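Local coordinates for insecticidal crystal protein Cry7Cal (Bacillus thuringiensis, PDB 5ZI1) that acts as an insecticidal toxin against locusts, probably through membrane pores formed by its helical N-terminal domain, as in related toxins, at residues F40-K51 and R87-S95. Numbering follows the deposited sequence.
Sequences FTEVLRLLWPNK and RNALEGYTS
One face of the W48 indole carries R87, whose CB sits 3.6 Å from the centroid of the five-membered ring in a CH-pi contact; L44 O lies at the ring's edge, in plane. Because chi1 of R87 (169°) swings CG away from the backbone N, its methylenes run over this broad, flat ring; the chain then bends at chi3, long enough to bring its guanidinium to E91, 76° from the indole plane. K51 CB lies over one guanidinium face, while the E91 carboxylate meets the edge. At the other end, Y93 turns its edge toward the face of F40 in an offset edge-to-face pair, centroids 5.6 Å apart; Y93 OH is hydrogen-bonded to N157 OD1 of helix 141-165. Between the aromatics, L44 is a knob among R87, L90, E91 and T94, its branched end filling the hole with CD2 3.6 Å from L90 CB. T94 suits a helix interface: OG1 donates a hydrogen bond to E91 O, leaving CG2 to meet F40 CB. Segments 40-47 and 87-95 run nearly antiparallel (161°), joining helices 33-47 and 73-101 within the helical N-terminal domain. E91 OE2 forms a salt bridge with R87 NH2, its very short modelled length doubtful, and a long one with K51 NZ (3.7 Å), so the carboxylate probably offsets two positive charges beside an apolar seam.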
loop_
_atom_site.group_PDB
_atom_site.type_symbol
_atom_site.label_atom_id
_atom_site.label_comp_id
_atom_site.label_asym_id
_atom_site.label_seq_id
_atom_site.Cartn_x
_atom_site.Cartn_y
_atom_site.Cartn_z
ATOM N N PHE A 40 -12.383 -14.653 -11.599
ATOM C CA PHE A 40 -12.031 -14.383 -12.988
ATOM C C PHE A 40 -13.066 -13.475 -13.649
ATOM O O PHE A 40 -12.723 -12.424 -14.199
ATOM C CB PHE A 40 -11.893 -15.690 -13.758
ATOM C CG PHE A 40 -10.493 -16.270 -13.762
ATOM C CD1 PHE A 40 -9.471 -15.656 -14.474
ATOM C CD2 PHE A 40 -10.216 -17.459 -13.083
ATOM C CE1 PHE A 40 -8.192 -16.200 -14.484
ATOM C CE2 PHE A 40 -8.946 -18.019 -13.090
ATOM C CZ PHE A 40 -7.929 -17.395 -13.792
ATOM N N THR A 41 -14.346 -13.865 -13.602
ATOM C CA THR A 41 -15.396 -13.052 -14.218
ATOM C C THR A 41 -15.430 -11.647 -13.633
ATOM O O THR A 41 -15.551 -10.661 -14.368
ATOM C CB THR A 41 -16.758 -13.715 -14.044
ATOM O OG1 THR A 41 -17.023 -13.865 -12.644
ATOM C CG2 THR A 41 -16.790 -15.080 -14.730
ATOM N N GLU A 42 -15.310 -11.539 -12.310
ATOM C CA GLU A 42 -15.179 -10.236 -11.663
ATOM C C GLU A 42 -14.003 -9.452 -12.236
ATOM O O GLU A 42 -14.132 -8.269 -12.581
ATOM C CB GLU A 42 -14.995 -10.451 -10.161
ATOM C CG GLU A 42 -15.555 -9.396 -9.240
ATOM C CD GLU A 42 -15.737 -9.923 -7.809
ATOM O OE1 GLU A 42 -15.372 -11.092 -7.526
ATOM O OE2 GLU A 42 -16.259 -9.169 -6.964
ATOM N N VAL A 43 -12.843 -10.110 -12.347
ATOM C CA VAL A 43 -11.603 -9.436 -12.716
ATOM C C VAL A 43 -11.624 -9.030 -14.182
ATOM O O VAL A 43 -11.107 -7.967 -14.553
ATOM C CB VAL A 43 -10.393 -10.335 -12.388
ATOM C CG1 VAL A 43 -9.179 -9.973 -13.233
ATOM C CG2 VAL A 43 -10.042 -10.215 -10.917
ATOM N N LEU A 44 -12.221 -9.848 -15.044
ATOM C CA LEU A 44 -12.269 -9.426 -16.431
ATOM C C LEU A 44 -13.183 -8.227 -16.618
ATOM O O LEU A 44 -12.879 -7.350 -17.433
ATOM C CB LEU A 44 -12.683 -10.570 -17.351
ATOM C CG LEU A 44 -11.803 -11.821 -17.341
ATOM C CD1 LEU A 44 -12.654 -13.037 -17.136
ATOM C CD2 LEU A 44 -11.033 -11.926 -18.632
ATOM N N ARG A 45 -14.278 -8.135 -15.860
ATOM C CA ARG A 45 -15.124 -6.952 -15.985
ATOM C C ARG A 45 -14.400 -5.707 -15.502
ATOM O O ARG A 45 -14.529 -4.638 -16.106
ATOM C CB ARG A 45 -16.438 -7.152 -15.233
ATOM C CG ARG A 45 -17.419 -7.987 -16.032
ATOM C CD ARG A 45 -18.471 -8.632 -15.168
ATOM N NE ARG A 45 -19.240 -9.627 -15.917
ATOM C CZ ARG A 45 -20.202 -10.381 -15.390
ATOM N NH1 ARG A 45 -20.516 -10.253 -14.105
ATOM N NH2 ARG A 45 -20.850 -11.265 -16.145
ATOM N N LEU A 46 -13.600 -5.828 -14.439
ATOM C CA LEU A 46 -12.866 -4.663 -13.955
ATOM C C LEU A 46 -11.807 -4.225 -14.946
ATOM O O LEU A 46 -11.716 -3.038 -15.279
ATOM C CB LEU A 46 -12.220 -4.948 -12.608
ATOM C CG LEU A 46 -13.148 -4.805 -11.413
ATOM C CD1 LEU A 46 -12.447 -5.280 -10.152
ATOM C CD2 LEU A 46 -13.591 -3.335 -11.313
ATOM N N LEU A 47 -10.995 -5.176 -15.431
ATOM C CA LEU A 47 -9.840 -4.836 -16.254
ATOM C C LEU A 47 -10.227 -4.545 -17.698
ATOM O O LEU A 47 -9.544 -3.772 -18.373
ATOM C CB LEU A 47 -8.801 -5.968 -16.195
ATOM C CG LEU A 47 -7.936 -6.053 -14.926
ATOM C CD1 LEU A 47 -7.081 -7.333 -14.879
ATOM C CD2 LEU A 47 -7.050 -4.839 -14.833
ATOM N N TRP A 48 -11.280 -5.175 -18.200
ATOM C CA TRP A 48 -11.774 -4.934 -19.551
ATOM C C TRP A 48 -13.261 -4.617 -19.488
ATOM O O TRP A 48 -14.094 -5.446 -19.881
ATOM C CB TRP A 48 -11.539 -6.140 -20.457
ATOM C CG TRP A 48 -10.117 -6.417 -20.821
ATOM C CD1 TRP A 48 -9.421 -5.886 -21.860
ATOM C CD2 TRP A 48 -9.234 -7.346 -20.177
ATOM N NE1 TRP A 48 -8.147 -6.418 -21.907
ATOM C CE2 TRP A 48 -8.010 -7.314 -20.878
ATOM C CE3 TRP A 48 -9.355 -8.190 -19.073
ATOM C CZ2 TRP A 48 -6.918 -8.096 -20.508
ATOM C CZ3 TRP A 48 -8.266 -8.972 -18.709
ATOM C CH2 TRP A 48 -7.069 -8.916 -19.421
ATOM N N PRO A 49 -13.629 -3.427 -18.997
ATOM C CA PRO A 49 -15.053 -3.056 -18.944
ATOM C C PRO A 49 -15.676 -3.132 -20.328
ATOM O O PRO A 49 -15.121 -2.628 -21.306
ATOM C CB PRO A 49 -15.039 -1.613 -18.411
ATOM C CG PRO A 49 -13.699 -1.437 -17.781
ATOM C CD PRO A 49 -12.752 -2.339 -18.537
ATOM N N ASN A 50 -16.826 -3.797 -20.409
ATOM C CA ASN A 50 -17.513 -4.012 -21.681
ATOM C C ASN A 50 -16.579 -4.587 -22.738
ATOM O O ASN A 50 -16.717 -4.298 -23.927
ATOM C CB ASN A 50 -18.172 -2.720 -22.165
ATOM C CG ASN A 50 -19.208 -2.216 -21.177
ATOM O OD1 ASN A 50 -20.352 -2.690 -21.168
ATOM N ND2 ASN A 50 -18.800 -1.290 -20.298
ATOM N N LYS A 51 -15.618 -5.406 -22.299
ATOM C CA LYS A 51 -14.729 -6.139 -23.195
ATOM C C LYS A 51 -13.910 -5.204 -24.079
ATOM O O LYS A 51 -13.558 -5.555 -25.206
ATOM C CB LYS A 51 -15.519 -7.137 -24.041
ATOM C CG LYS A 51 -16.068 -8.307 -23.228
ATOM C CD LYS A 51 -17.452 -8.704 -23.696
ATOM C CE LYS A 51 -17.874 -10.053 -23.144
ATOM N NZ LYS A 51 -17.334 -11.152 -23.996
ATOM N N ARG A 87 -7.276 -10.958 -23.146
ATOM C CA ARG A 87 -8.666 -10.955 -22.692
ATOM C C ARG A 87 -9.428 -12.141 -23.267
ATOM O O ARG A 87 -10.094 -12.883 -22.534
ATOM C CB ARG A 87 -9.378 -9.656 -23.063
ATOM C CG ARG A 87 -10.865 -9.802 -22.834
ATOM C CD ARG A 87 -11.663 -8.580 -23.215
ATOM N NE ARG A 87 -11.618 -8.291 -24.639
ATOM C CZ ARG A 87 -12.259 -8.988 -25.567
ATOM N NH1 ARG A 87 -12.157 -8.626 -26.838
ATOM N NH2 ARG A 87 -12.987 -10.047 -25.226
ATOM N N ASN A 88 -9.336 -12.344 -24.584
ATOM C CA ASN A 88 -10.065 -13.456 -25.183
ATOM C C ASN A 88 -9.548 -14.809 -24.697
ATOM O O ASN A 88 -10.317 -15.777 -24.652
ATOM C CB ASN A 88 -10.023 -13.360 -26.713
ATOM C CG ASN A 88 -11.042 -12.345 -27.252
ATOM O OD1 ASN A 88 -12.256 -12.610 -27.273
ATOM N ND2 ASN A 88 -10.558 -11.167 -27.654
ATOM N N ALA A 89 -8.270 -14.904 -24.312
ATOM C CA ALA A 89 -7.795 -16.213 -23.883
ATOM C C ALA A 89 -8.260 -16.501 -22.466
ATOM O O ALA A 89 -8.693 -17.619 -22.164
ATOM C CB ALA A 89 -6.266 -16.316 -24.007
ATOM N N LEU A 90 -8.206 -15.500 -21.592
ATOM C CA LEU A 90 -8.793 -15.675 -20.267
ATOM C C LEU A 90 -10.282 -15.989 -20.356
ATOM O O LEU A 90 -10.772 -16.891 -19.666
ATOM C CB LEU A 90 -8.555 -14.435 -19.418
ATOM C CG LEU A 90 -7.099 -14.269 -18.999
ATOM C CD1 LEU A 90 -6.878 -12.872 -18.439
ATOM C CD2 LEU A 90 -6.729 -15.335 -17.970
ATOM N N GLU A 91 -11.022 -15.260 -21.196
ATOM C CA GLU A 91 -12.437 -15.575 -21.378
ATOM C C GLU A 91 -12.609 -17.041 -21.739
ATOM O O GLU A 91 -13.386 -17.762 -21.104
ATOM C CB GLU A 91 -13.066 -14.700 -22.464
ATOM C CG GLU A 91 -13.242 -13.241 -22.107
ATOM C CD GLU A 91 -13.735 -12.381 -23.293
ATOM O OE1 GLU A 91 -14.091 -12.950 -24.360
ATOM O OE2 GLU A 91 -13.756 -11.134 -23.153
ATOM N N GLY A 92 -11.864 -17.500 -22.745
ATOM C CA GLY A 92 -11.934 -18.896 -23.146
ATOM C C GLY A 92 -11.490 -19.854 -22.059
ATOM O O GLY A 92 -12.002 -20.975 -21.971
ATOM N N TYR A 93 -10.540 -19.439 -21.218
ATOM C CA TYR A 93 -10.111 -20.322 -20.140
ATOM C C TYR A 93 -11.186 -20.433 -19.057
ATOM O O TYR A 93 -11.545 -21.546 -18.641
ATOM C CB TYR A 93 -8.770 -19.854 -19.554
ATOM C CG TYR A 93 -8.423 -20.578 -18.266
ATOM C CD1 TYR A 93 -7.873 -21.859 -18.278
ATOM C CD2 TYR A 93 -8.693 -19.993 -17.032
ATOM C CE1 TYR A 93 -7.579 -22.524 -17.080
ATOM C CE2 TYR A 93 -8.401 -20.631 -15.852
ATOM C CZ TYR A 93 -7.852 -21.893 -15.866
ATOM O OH TYR A 93 -7.590 -22.500 -14.647
ATOM N N THR A 94 -11.711 -19.292 -18.580
ATOM C CA THR A 94 -12.756 -19.338 -17.553
ATOM C C THR A 94 -13.962 -20.126 -18.046
ATOM O O THR A 94 -14.531 -20.947 -17.313
ATOM C CB THR A 94 -13.187 -17.925 -17.152
ATOM O OG1 THR A 94 -13.817 -17.290 -18.270
ATOM C CG2 THR A 94 -12.003 -17.092 -16.759
ATOM N N SER A 95 -14.340 -19.917 -19.304
ATOM C CA SER A 95 -15.432 -20.682 -19.888
ATOM C C SER A 95 -15.144 -22.184 -19.867
ATOM O O SER A 95 -16.037 -22.983 -19.566
ATOM C CB SER A 95 -15.691 -20.190 -21.307
ATOM O OG SER A 95 -16.709 -20.939 -21.935
#